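Local coordinates for isomaltodextranase (Arthrobacter globiformis, PDB 5AWO), which hydrolyses the alpha-1,6-glucosidic linkages of dextran-like polysaccharides, removing successive isomaltose units from the non-reducing chain ends, at residues A425-G433 and T474-A482; A529-D540 and K598-D609. All blocks are in the same frame, centred on the assembly; numbering follows the deposited sequence.

Contact 1. Residues A425-G433 and T474-A482. With PO4 (phosphate ion), chain B.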
loop_
_atom_site.group_PDB
_atom_site.type_symbol
_atom_site.label_atom_id
_atom_site.label_comp_id
_atom_site.label_asym_id
_atom_site.label_seq_id
_atom_site.Cartn_x
_atom_site.Cartn_y
_atom_site.Cartn_z
ATOM N N ALA A 425 -15.338 0.324 -22.218
ATOM C CA ALA A 425 -16.448 -0.624 -22.077
ATOM C C ALA A 425 -15.938 -2.026 -21.794
ATOM O O ALA A 425 -16.290 -2.608 -20.754
ATOM C CB ALA A 425 -17.328 -0.611 -23.324
ATOM N N LYS A 426 -15.100 -2.559 -22.674
ATOM C CA LYS A 426 -14.714 -3.955 -22.608
ATOM C C LYS A 426 -13.776 -4.278 -21.451
ATOM O O LYS A 426 -13.823 -5.370 -20.905
ATOM C CB LYS A 426 -14.082 -4.405 -23.905
ATOM C CG LYS A 426 -15.063 -4.320 -25.065
ATOM C CD LYS A 426 -14.518 -4.971 -26.319
ATOM C CE LYS A 426 -13.535 -4.061 -27.036
ATOM N NZ LYS A 426 -13.289 -4.517 -28.436
ATOM N N ASP A 427 -12.891 -3.347 -21.129
ATOM C CA ASP A 427 -11.946 -3.560 -20.045
ATOM C C ASP A 427 -12.427 -2.958 -18.736
ATOM O O ASP A 427 -12.466 -3.661 -17.713
ATOM C CB ASP A 427 -10.559 -3.005 -20.431
ATOM C CG ASP A 427 -9.956 -3.701 -21.622
ATOM O OD1 ASP A 427 -10.011 -4.940 -21.701
ATOM O OD2 ASP A 427 -9.388 -3.007 -22.508
ATOM N N LEU A 428 -12.821 -1.681 -18.723
ATOM C CA LEU A 428 -13.233 -1.018 -17.472
ATOM C C LEU A 428 -14.685 -1.294 -17.057
ATOM O O LEU A 428 -14.996 -1.242 -15.878
ATOM C CB LEU A 428 -12.985 0.487 -17.522
ATOM C CG LEU A 428 -11.538 0.926 -17.840
ATOM C CD1 LEU A 428 -11.413 2.424 -17.718
ATOM C CD2 LEU A 428 -10.498 0.201 -16.989
ATOM N N GLY A 429 -15.553 -1.569 -18.029
ATOM C CA GLY A 429 -16.961 -1.912 -17.725
ATOM C C GLY A 429 -17.852 -0.690 -17.609
ATOM O O GLY A 429 -18.801 -0.680 -16.828
ATOM N N LEU A 430 -17.529 0.356 -18.356
ATOM C CA LEU A 430 -18.313 1.596 -18.362
ATOM C C LEU A 430 -19.213 1.646 -19.588
ATOM O O LEU A 430 -18.924 1.029 -20.605
ATOM C CB LEU A 430 -17.397 2.809 -18.379
ATOM C CG LEU A 430 -16.287 2.818 -17.340
ATOM C CD1 LEU A 430 -15.482 4.086 -17.537
ATOM C CD2 LEU A 430 -16.852 2.708 -15.935
ATOM N N ALA A 431 -20.304 2.404 -19.475
ATOM C CA ALA A 431 -21.270 2.554 -20.561
ATOM C C ALA A 431 -21.137 3.922 -21.260
ATOM O O ALA A 431 -21.829 4.177 -22.252
ATOM C CB ALA A 431 -22.682 2.392 -20.006
ATOM N N THR A 432 -20.254 4.780 -20.737
ATOM C CA THR A 432 -20.224 6.226 -21.014
ATOM C C THR A 432 -19.079 6.762 -21.874
ATOM O O THR A 432 -19.122 7.912 -22.294
ATOM C CB THR A 432 -20.048 7.016 -19.704
ATOM O OG1 THR A 432 -18.864 6.563 -19.016
ATOM C CG2 THR A 432 -21.251 6.843 -18.797
ATOM N N GLY A 433 -18.024 5.980 -22.057
ATOM C CA GLY A 433 -16.757 6.574 -22.557
ATOM C C GLY A 433 -16.247 7.608 -21.572
ATOM O O GLY A 433 -16.645 7.628 -20.401
ATOM N N THR A 474 -22.817 7.957 -11.456
ATOM C CA THR A 474 -21.412 7.532 -11.408
ATOM C C THR A 474 -21.350 6.018 -11.204
ATOM O O THR A 474 -21.831 5.520 -10.175
ATOM C CB THR A 474 -20.688 8.215 -10.252
ATOM O OG1 THR A 474 -20.950 9.626 -10.275
ATOM C CG2 THR A 474 -19.176 7.977 -10.346
ATOM N N ARG A 475 -20.735 5.307 -12.154
ATOM C CA ARG A 475 -20.538 3.858 -12.044
ATOM C C ARG A 475 -19.128 3.508 -11.514
ATOM O O ARG A 475 -18.128 3.975 -12.060
ATOM C CB ARG A 475 -20.750 3.152 -13.383
ATOM C CG ARG A 475 -20.563 1.643 -13.333
ATOM C CD ARG A 475 -20.752 0.945 -14.638
ATOM N NE ARG A 475 -22.144 1.048 -15.109
ATOM C CZ ARG A 475 -22.598 0.499 -16.231
ATOM N NH1 ARG A 475 -21.809 -0.195 -17.054
ATOM N NH2 ARG A 475 -23.887 0.674 -16.563
ATOM N N TYR A 476 -19.103 2.626 -10.521
ATOM C CA TYR A 476 -17.889 2.050 -9.925
ATOM C C TYR A 476 -17.852 0.547 -10.167
ATOM O O TYR A 476 -18.537 -0.208 -9.483
ATOM C CB TYR A 476 -17.861 2.324 -8.432
ATOM C CG TYR A 476 -17.909 3.776 -8.097
ATOM C CD1 TYR A 476 -19.120 4.462 -8.068
ATOM C CD2 TYR A 476 -16.740 4.506 -7.856
ATOM C CE1 TYR A 476 -19.166 5.807 -7.756
ATOM C CE2 TYR A 476 -16.774 5.850 -7.541
ATOM C CZ TYR A 476 -17.988 6.515 -7.512
ATOM O OH TYR A 476 -17.993 7.857 -7.192
ATOM N N PRO A 477 -17.033 0.081 -11.132
ATOM C CA PRO A 477 -16.866 -1.340 -11.372
ATOM C C PRO A 477 -16.213 -2.085 -10.206
ATOM O O PRO A 477 -15.203 -1.640 -9.668
ATOM C CB PRO A 477 -15.954 -1.381 -12.599
ATOM C CG PRO A 477 -16.232 -0.087 -13.290
ATOM C CD PRO A 477 -16.335 0.871 -12.171
ATOM N N ALA A 478 -16.788 -3.210 -9.797
ATOM C CA ALA A 478 -16.280 -3.926 -8.627
ATOM C C ALA A 478 -14.914 -4.548 -8.893
ATOM O O ALA A 478 -14.107 -4.686 -7.960
ATOM C CB ALA A 478 -17.275 -5.009 -8.196
ATOM N N ALA A 479 -14.647 -4.901 -10.146
ATOM C CA ALA A 479 -13.391 -5.580 -10.516
ATOM C C ALA A 479 -12.176 -4.660 -10.381
ATOM O O ALA A 479 -11.055 -5.164 -10.389
ATOM C CB ALA A 479 -13.462 -6.158 -11.911
ATOM N N PHE A 480 -12.408 -3.357 -10.272
ATOM C CA PHE A 480 -11.319 -2.394 -10.040
ATOM C C PHE A 480 -11.315 -1.785 -8.654
ATOM O O PHE A 480 -10.514 -0.915 -8.380
ATOM C CB PHE A 480 -11.338 -1.315 -11.133
ATOM C CG PHE A 480 -10.751 -1.789 -12.421
ATOM C CD1 PHE A 480 -9.372 -1.767 -12.594
ATOM C CD2 PHE A 480 -11.536 -2.299 -13.443
ATOM C CE1 PHE A 480 -8.785 -2.233 -13.742
ATOM C CE2 PHE A 480 -10.947 -2.760 -14.608
ATOM C CZ PHE A 480 -9.574 -2.746 -14.750
ATOM N N ALA A 481 -12.223 -2.230 -7.764
ATOM C CA ALA A 481 -12.313 -1.749 -6.404
ATOM C C ALA A 481 -11.413 -2.560 -5.470
ATOM O O ALA A 481 -10.581 -3.319 -5.944
ATOM C CB ALA A 481 -13.774 -1.793 -5.937
ATOM N N ALA A 482 -11.569 -2.333 -4.162
ATOM C CA ALA A 482 -10.810 -3.027 -3.141
ATOM C C ALA A 482 -11.551 -4.267 -2.683
ATOM O O ALA A 482 -12.746 -4.187 -2.400
ATOM C CB ALA A 482 -10.534 -2.105 -1.967
HETATM P P PO4 B . -10.356 -2.177 -28.285
HETATM O O1 PO4 B . -11.501 -2.646 -29.179
HETATM O O2 PO4 B . -10.241 -3.190 -27.128
HETATM O O3 PO4 B . -10.615 -0.794 -27.736
HETATM O O4 PO4 B . -9.070 -2.171 -29.068
#
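With CG anti to the backbone N (chi1 -180°) and a bend at chi3 (-66°), Arg-475 lays its guanidinium beside the backbone of Gly-429; Phe-480, its CG turned away from the carbonyl carbon (chi1 -78°), carries its ring to Leu-428. The two segments meet at a domain interface: residues 425-433 form a loop between two strands of the C-terminal beta-sandwich region, and 474-482 run from strand 473-477 of the CBM35-type carbohydrate-binding module into a short 3-10 turn. NH1 of Arg-475 donates to O of Gly-429 at 3.1 Å. The hydrogen is well aligned, and the oxygen sits in the guanidinium plane, yet the donor stands above the carbonyl plane. NE of the same side chain forms a salt bridge with Glu-607, so one arginine serves both the loop and its own module. Further along, CD2 of Leu-430 meets CG of Pro-477 at 3.9 Å, the two side chains crossing at about a right angle. Leu-428 crosses Phe-480 in the same way, CD2 to CZ 3.8 Å, and Trp-405 of strand 405-410 packs edge-to-face with that phenylalanine. NZ of Lys-426 is hydrogen-bonded to O1 of a phosphate ion (2.7 Å), probably from the crystallisation liquor. The carbonyl of Asp-427 comes to the rim of the Phe-480 ring, its O lying near the ring plane, 3.6 Å from CE2 of Phe-480.

Contact 2. Residues A529-D540 and K598-D609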
loop_
_atom_site.group_PDB
_atom_site.type_symbol
_atom_site.label_atom_id
_atom_site.label_comp_id
_atom_site.label_asym_id
_atom_site.label_seq_id
_atom_site.Cartn_x
_atom_site.Cartn_y
_atom_site.Cartn_z
ATOM N N ALA A 529 -29.201 8.130 -3.993
ATOM C CA ALA A 529 -29.704 6.912 -4.671
ATOM C C ALA A 529 -28.615 5.947 -5.211
ATOM O O ALA A 529 -27.826 6.313 -6.094
ATOM C CB ALA A 529 -30.616 7.299 -5.810
ATOM N N ILE A 530 -28.627 4.702 -4.739
ATOM C CA ILE A 530 -27.610 3.709 -5.134
ATOM C C ILE A 530 -28.201 2.504 -5.869
ATOM O O ILE A 530 -29.322 2.085 -5.576
ATOM C CB ILE A 530 -26.793 3.240 -3.916
ATOM C CG1 ILE A 530 -25.725 2.220 -4.329
ATOM C CG2 ILE A 530 -27.685 2.635 -2.826
ATOM C CD1 ILE A 530 -24.627 2.078 -3.306
ATOM N N ARG A 531 -27.439 1.947 -6.816
ATOM C CA ARG A 531 -27.809 0.729 -7.533
ATOM C C ARG A 531 -26.679 -0.300 -7.478
ATOM O O ARG A 531 -25.507 0.079 -7.454
ATOM C CB ARG A 531 -28.177 1.039 -8.987
ATOM C CG ARG A 531 -29.499 1.793 -9.157
ATOM C CD ARG A 531 -29.811 2.109 -10.617
ATOM N NE ARG A 531 -28.863 3.054 -11.216
ATOM C CZ ARG A 531 -28.805 4.362 -10.956
ATOM N NH1 ARG A 531 -29.653 4.946 -10.102
ATOM N NH2 ARG A 531 -27.878 5.106 -11.564
ATOM N N TYR A 532 -27.035 -1.582 -7.478
ATOM C CA TYR A 532 -26.082 -2.695 -7.401
ATOM C C TYR A 532 -26.371 -3.692 -8.526
ATOM O O TYR A 532 -27.439 -4.324 -8.533
ATOM C CB TYR A 532 -26.216 -3.434 -6.056
ATOM C CG TYR A 532 -26.270 -2.602 -4.799
ATOM C CD1 TYR A 532 -27.471 -2.032 -4.353
ATOM C CD2 TYR A 532 -25.147 -2.449 -3.981
ATOM C CE1 TYR A 532 -27.520 -1.303 -3.180
ATOM C CE2 TYR A 532 -25.185 -1.707 -2.812
ATOM C CZ TYR A 532 -26.378 -1.133 -2.393
ATOM O OH TYR A 532 -26.387 -0.407 -1.221
ATOM N N ARG A 533 -25.467 -3.843 -9.494
ATOM C CA ARG A 533 -25.645 -4.867 -10.514
ATOM C C ARG A 533 -25.015 -6.150 -10.014
ATOM O O ARG A 533 -23.821 -6.171 -9.665
ATOM C CB ARG A 533 -25.076 -4.475 -11.891
ATOM C CG ARG A 533 -25.502 -5.421 -13.003
ATOM C CD ARG A 533 -25.165 -4.910 -14.396
ATOM N NE ARG A 533 -25.866 -5.663 -15.444
ATOM C CZ ARG A 533 -25.342 -6.588 -16.247
ATOM N NH1 ARG A 533 -24.056 -6.925 -16.188
ATOM N NH2 ARG A 533 -26.100 -7.177 -17.158
ATOM N N TYR A 534 -25.804 -7.219 -10.000
ATOM C CA TYR A 534 -25.454 -8.437 -9.287
ATOM C C TYR A 534 -25.981 -9.685 -10.003
ATOM O O TYR A 534 -26.871 -9.590 -10.856
ATOM C CB TYR A 534 -26.051 -8.384 -7.867
ATOM C CG TYR A 534 -27.535 -8.711 -7.860
ATOM C CD1 TYR A 534 -28.480 -7.738 -8.161
ATOM C CD2 TYR A 534 -27.973 -10.005 -7.621
ATOM C CE1 TYR A 534 -29.839 -8.038 -8.185
ATOM C CE2 TYR A 534 -29.329 -10.315 -7.650
ATOM C CZ TYR A 534 -30.244 -9.327 -7.943
ATOM O OH TYR A 534 -31.599 -9.638 -7.977
ATOM N N ALA A 535 -25.424 -10.840 -9.662
ATOM C CA ALA A 535 -25.999 -12.152 -10.002
ATOM C C ALA A 535 -26.265 -12.915 -8.687
ATOM O O ALA A 535 -25.542 -12.744 -7.698
ATOM C CB ALA A 535 -25.073 -12.948 -10.892
ATOM N N ASN A 536 -27.317 -13.736 -8.684
ATOM C CA ASN A 536 -27.666 -14.595 -7.540
ATOM C C ASN A 536 -28.587 -15.712 -8.002
ATOM O O ASN A 536 -29.779 -15.477 -8.195
ATOM C CB ASN A 536 -28.383 -13.802 -6.450
ATOM C CG ASN A 536 -29.058 -14.697 -5.405
ATOM O OD1 ASN A 536 -28.695 -15.853 -5.239
ATOM N ND2 ASN A 536 -30.029 -14.150 -4.708
ATOM N N ALA A 537 -28.021 -16.887 -8.207
ATOM C CA ALA A 537 -28.791 -18.074 -8.578
ATOM C C ALA A 537 -28.700 -19.103 -7.470
ATOM O O ALA A 537 -28.534 -20.277 -7.736
ATOM C CB ALA A 537 -28.285 -18.658 -9.885
ATOM N N THR A 538 -28.781 -18.642 -6.227
ATOM C CA THR A 538 -28.786 -19.550 -5.078
ATOM C C THR A 538 -30.135 -20.260 -4.900
ATOM O O THR A 538 -30.224 -21.215 -4.131
ATOM C CB THR A 538 -28.494 -18.821 -3.764
ATOM O OG1 THR A 538 -29.427 -17.759 -3.584
ATOM C CG2 THR A 538 -27.041 -18.277 -3.756
ATOM N N GLY A 539 -31.168 -19.763 -5.574
ATOM C CA GLY A 539 -32.526 -20.318 -5.445
ATOM C C GLY A 539 -33.391 -19.571 -4.447
ATOM O O GLY A 539 -34.516 -19.988 -4.164
ATOM N N ASP A 540 -32.881 -18.471 -3.900
ATOM C CA ASP A 540 -33.585 -17.699 -2.888
ATOM C C ASP A 540 -32.975 -16.297 -2.809
ATOM O O ASP A 540 -31.882 -16.059 -3.350
ATOM C CB ASP A 540 -33.480 -18.426 -1.536
ATOM C CG ASP A 540 -34.612 -18.082 -0.567
ATOM O OD1 ASP A 540 -35.351 -17.095 -0.764
ATOM O OD2 ASP A 540 -34.733 -18.803 0.444
ATOM N N LYS A 598 -27.712 -13.868 4.198
ATOM C CA LYS A 598 -28.270 -15.041 3.562
ATOM C C LYS A 598 -27.715 -15.196 2.152
ATOM O O LYS A 598 -27.653 -14.231 1.401
ATOM C CB LYS A 598 -29.795 -14.903 3.491
ATOM C CG LYS A 598 -30.507 -16.123 2.934
ATOM C CD LYS A 598 -32.020 -15.949 3.018
ATOM C CE LYS A 598 -32.740 -17.237 2.653
ATOM N NZ LYS A 598 -34.219 -17.045 2.609
ATOM N N GLY A 599 -27.319 -16.409 1.810
ATOM C CA GLY A 599 -26.968 -16.778 0.451
ATOM C C GLY A 599 -25.630 -16.257 -0.058
ATOM O O GLY A 599 -24.614 -16.305 0.648
ATOM N N ALA A 600 -25.648 -15.776 -1.299
ATOM C CA ALA A 600 -24.448 -15.275 -1.969
ATOM C C ALA A 600 -24.847 -14.408 -3.166
ATOM O O ALA A 600 -25.940 -14.560 -3.718
ATOM C CB ALA A 600 -23.595 -16.435 -2.428
ATOM N N ILE A 601 -23.963 -13.493 -3.573
ATOM C CA ILE A 601 -24.114 -12.795 -4.845
ATOM C C ILE A 601 -22.768 -12.694 -5.513
ATOM O O ILE A 601 -21.733 -12.835 -4.865
ATOM C CB ILE A 601 -24.668 -11.355 -4.742
ATOM C CG1 ILE A 601 -23.616 -10.360 -4.202
ATOM C CG2 ILE A 601 -25.968 -11.324 -3.943
ATOM C CD1 ILE A 601 -24.068 -8.909 -4.239
ATOM N N ASN A 602 -22.808 -12.430 -6.809
ATOM C CA ASN A 602 -21.634 -11.913 -7.536
ATOM C C ASN A 602 -21.927 -10.455 -7.823
ATOM O O ASN A 602 -23.057 -10.105 -8.164
ATOM C CB ASN A 602 -21.398 -12.686 -8.809
ATOM C CG ASN A 602 -20.919 -14.103 -8.552
ATOM O OD1 ASN A 602 -20.275 -14.372 -7.542
ATOM N ND2 ASN A 602 -21.221 -15.018 -9.469
ATOM N N LEU A 603 -20.934 -9.579 -7.680
ATOM C CA LEU A 603 -21.161 -8.158 -7.810
ATOM C C LEU A 603 -20.400 -7.605 -9.005
ATOM O O LEU A 603 -19.181 -7.770 -9.090
ATOM C CB LEU A 603 -20.743 -7.415 -6.539
ATOM C CG LEU A 603 -21.034 -5.923 -6.515
ATOM C CD1 LEU A 603 -22.538 -5.639 -6.418
ATOM C CD2 LEU A 603 -20.299 -5.251 -5.378
ATOM N N ASN A 604 -21.118 -6.934 -9.907
ATOM C CA ASN A 604 -20.516 -6.308 -11.089
ATOM C C ASN A 604 -20.141 -4.859 -10.854
ATOM O O ASN A 604 -19.012 -4.453 -11.150
ATOM C CB ASN A 604 -21.491 -6.405 -12.256
ATOM C CG ASN A 604 -20.838 -6.159 -13.602
ATOM O OD1 ASN A 604 -19.596 -6.106 -13.759
ATOM N ND2 ASN A 604 -21.662 -6.038 -14.587
ATOM N N TRP A 605 -21.055 -4.056 -10.326
ATOM C CA TRP A 605 -20.798 -2.661 -10.077
ATOM C C TRP A 605 -21.789 -2.053 -9.122
ATOM O O TRP A 605 -22.831 -2.672 -8.837
ATOM C CB TRP A 605 -20.731 -1.851 -11.382
ATOM C CG TRP A 605 -21.868 -1.969 -12.422
ATOM C CD1 TRP A 605 -21.763 -2.511 -13.648
ATOM C CD2 TRP A 605 -23.214 -1.440 -12.336
ATOM N NE1 TRP A 605 -22.953 -2.382 -14.354
ATOM C CE2 TRP A 605 -23.852 -1.726 -13.561
ATOM C CE3 TRP A 605 -23.930 -0.758 -11.350
ATOM C CZ2 TRP A 605 -25.190 -1.368 -13.814
ATOM C CZ3 TRP A 605 -25.264 -0.405 -11.609
ATOM C CH2 TRP A 605 -25.863 -0.712 -12.829
ATOM N N ILE A 606 -21.448 -0.902 -8.569
ATOM C CA ILE A 606 -22.432 -0.009 -7.973
ATOM C C ILE A 606 -22.532 1.268 -8.809
ATOM O O ILE A 606 -21.600 1.638 -9.536
ATOM C CB ILE A 606 -22.167 0.330 -6.483
ATOM C CG1 ILE A 606 -20.905 1.189 -6.306
ATOM C CG2 ILE A 606 -22.074 -0.940 -5.645
ATOM C CD1 ILE A 606 -20.782 1.757 -4.919
ATOM N N GLU A 607 -23.685 1.920 -8.730
ATOM C CA GLU A 607 -23.897 3.231 -9.327
ATOM C C GLU A 607 -24.473 4.166 -8.297
ATOM O O GLU A 607 -25.319 3.758 -7.485
ATOM C CB GLU A 607 -24.817 3.144 -10.534
ATOM C CG GLU A 607 -24.092 2.824 -11.817
ATOM C CD GLU A 607 -24.990 2.832 -13.023
ATOM O OE1 GLU A 607 -26.185 3.220 -12.874
ATOM O OE2 GLU A 607 -24.502 2.463 -14.111
ATOM N N LEU A 608 -23.985 5.401 -8.292
ATOM C CA LEU A 608 -24.526 6.451 -7.449
ATOM C C LEU A 608 -25.029 7.570 -8.340
ATOM O O LEU A 608 -24.492 7.802 -9.433
ATOM C CB LEU A 608 -23.471 7.002 -6.493
ATOM C CG LEU A 608 -23.149 6.208 -5.235
ATOM C CD1 LEU A 608 -24.352 6.191 -4.291
ATOM C CD2 LEU A 608 -22.688 4.796 -5.575
ATOM N N ASP A 609 -26.079 8.248 -7.869
ATOM C CA ASP A 609 -26.562 9.486 -8.473
ATOM C C ASP A 609 -26.275 10.616 -7.502
ATOM O O ASP A 609 -27.013 10.817 -6.543
ATOM C CB ASP A 609 -28.065 9.402 -8.748
ATOM C CG ASP A 609 -28.429 8.295 -9.713
ATOM O OD1 ASP A 609 -27.590 7.896 -10.553
ATOM O OD2 ASP A 609 -29.574 7.821 -9.642
HETATM O O HOH W 1 -29.366 10.749 -5.179
#
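Strands 529-535 and 601-609 pair antiparallel, their axes 4.6 Å apart at closest approach, with a classic beta bulge where Asn-604 and Trp-605 both face Arg-533: N of Arg-533 donates to O of Trp-605, and its O accepts from N of Asn-604. At the bulge, CB of Arg-533 sits over the centre of the Trp-605 six-membered ring, a CH-pi contact of 3.5 Å to the centroid. Arg-531, bent at chi3 (-66°), brings its guanidinium between two acids. It meets Asp-609 end-on, NH1 to OD2 at 2.9 Å and NH2 to OD1 at 3.0 Å, and Glu-607 side-on, where NE and NH2 reach OE1 from opposite faces of the carboxylate, whose plane stands 82° from the guanidinium. OD1 of Asp-609 is also hydrogen-bonded to OG1 of Thr-473. With an alanine in place of Arg-531, these carboxylates would probably lose their charged mate and Asp-609 would be held less firmly. On the other face Ile-530 lies alongside Leu-608, CB to CD1 3.8 Å, and Tyr-532 alongside Ile-606, CD2 to CG2 3.8 Å. One face of Ile, Leu and Tyr, the other of arginines, acids and Trp-605, on a bulged antiparallel pair, fits the beta-sandwich of a CBM35-type module.

After a short N-terminal strand, 17-18, that joins a sheet of the carbohydrate-binding module, the chain builds the catalytic barrel, then the C-terminal beta-sandwich region. Contact 1 closes off 40 residues of strand and loop, with no helix, bringing 474-482 of the module back onto 425-433. Contact 2 follows in series: 529-540 and 598-609 enclose 57 residues, and neither loop crosses the other. Their centres lie about 15 Å apart, and strand 601-609 has antiparallel 473-477 on one edge and 526-535 on the other. Probable backbone bonds join Thr-474 N to Leu-608 O and Tyr-476 N to Ile-606 O, while Arg-475 forms a cation-pi contact with Trp-605, carrying the interface into the module's own sheet.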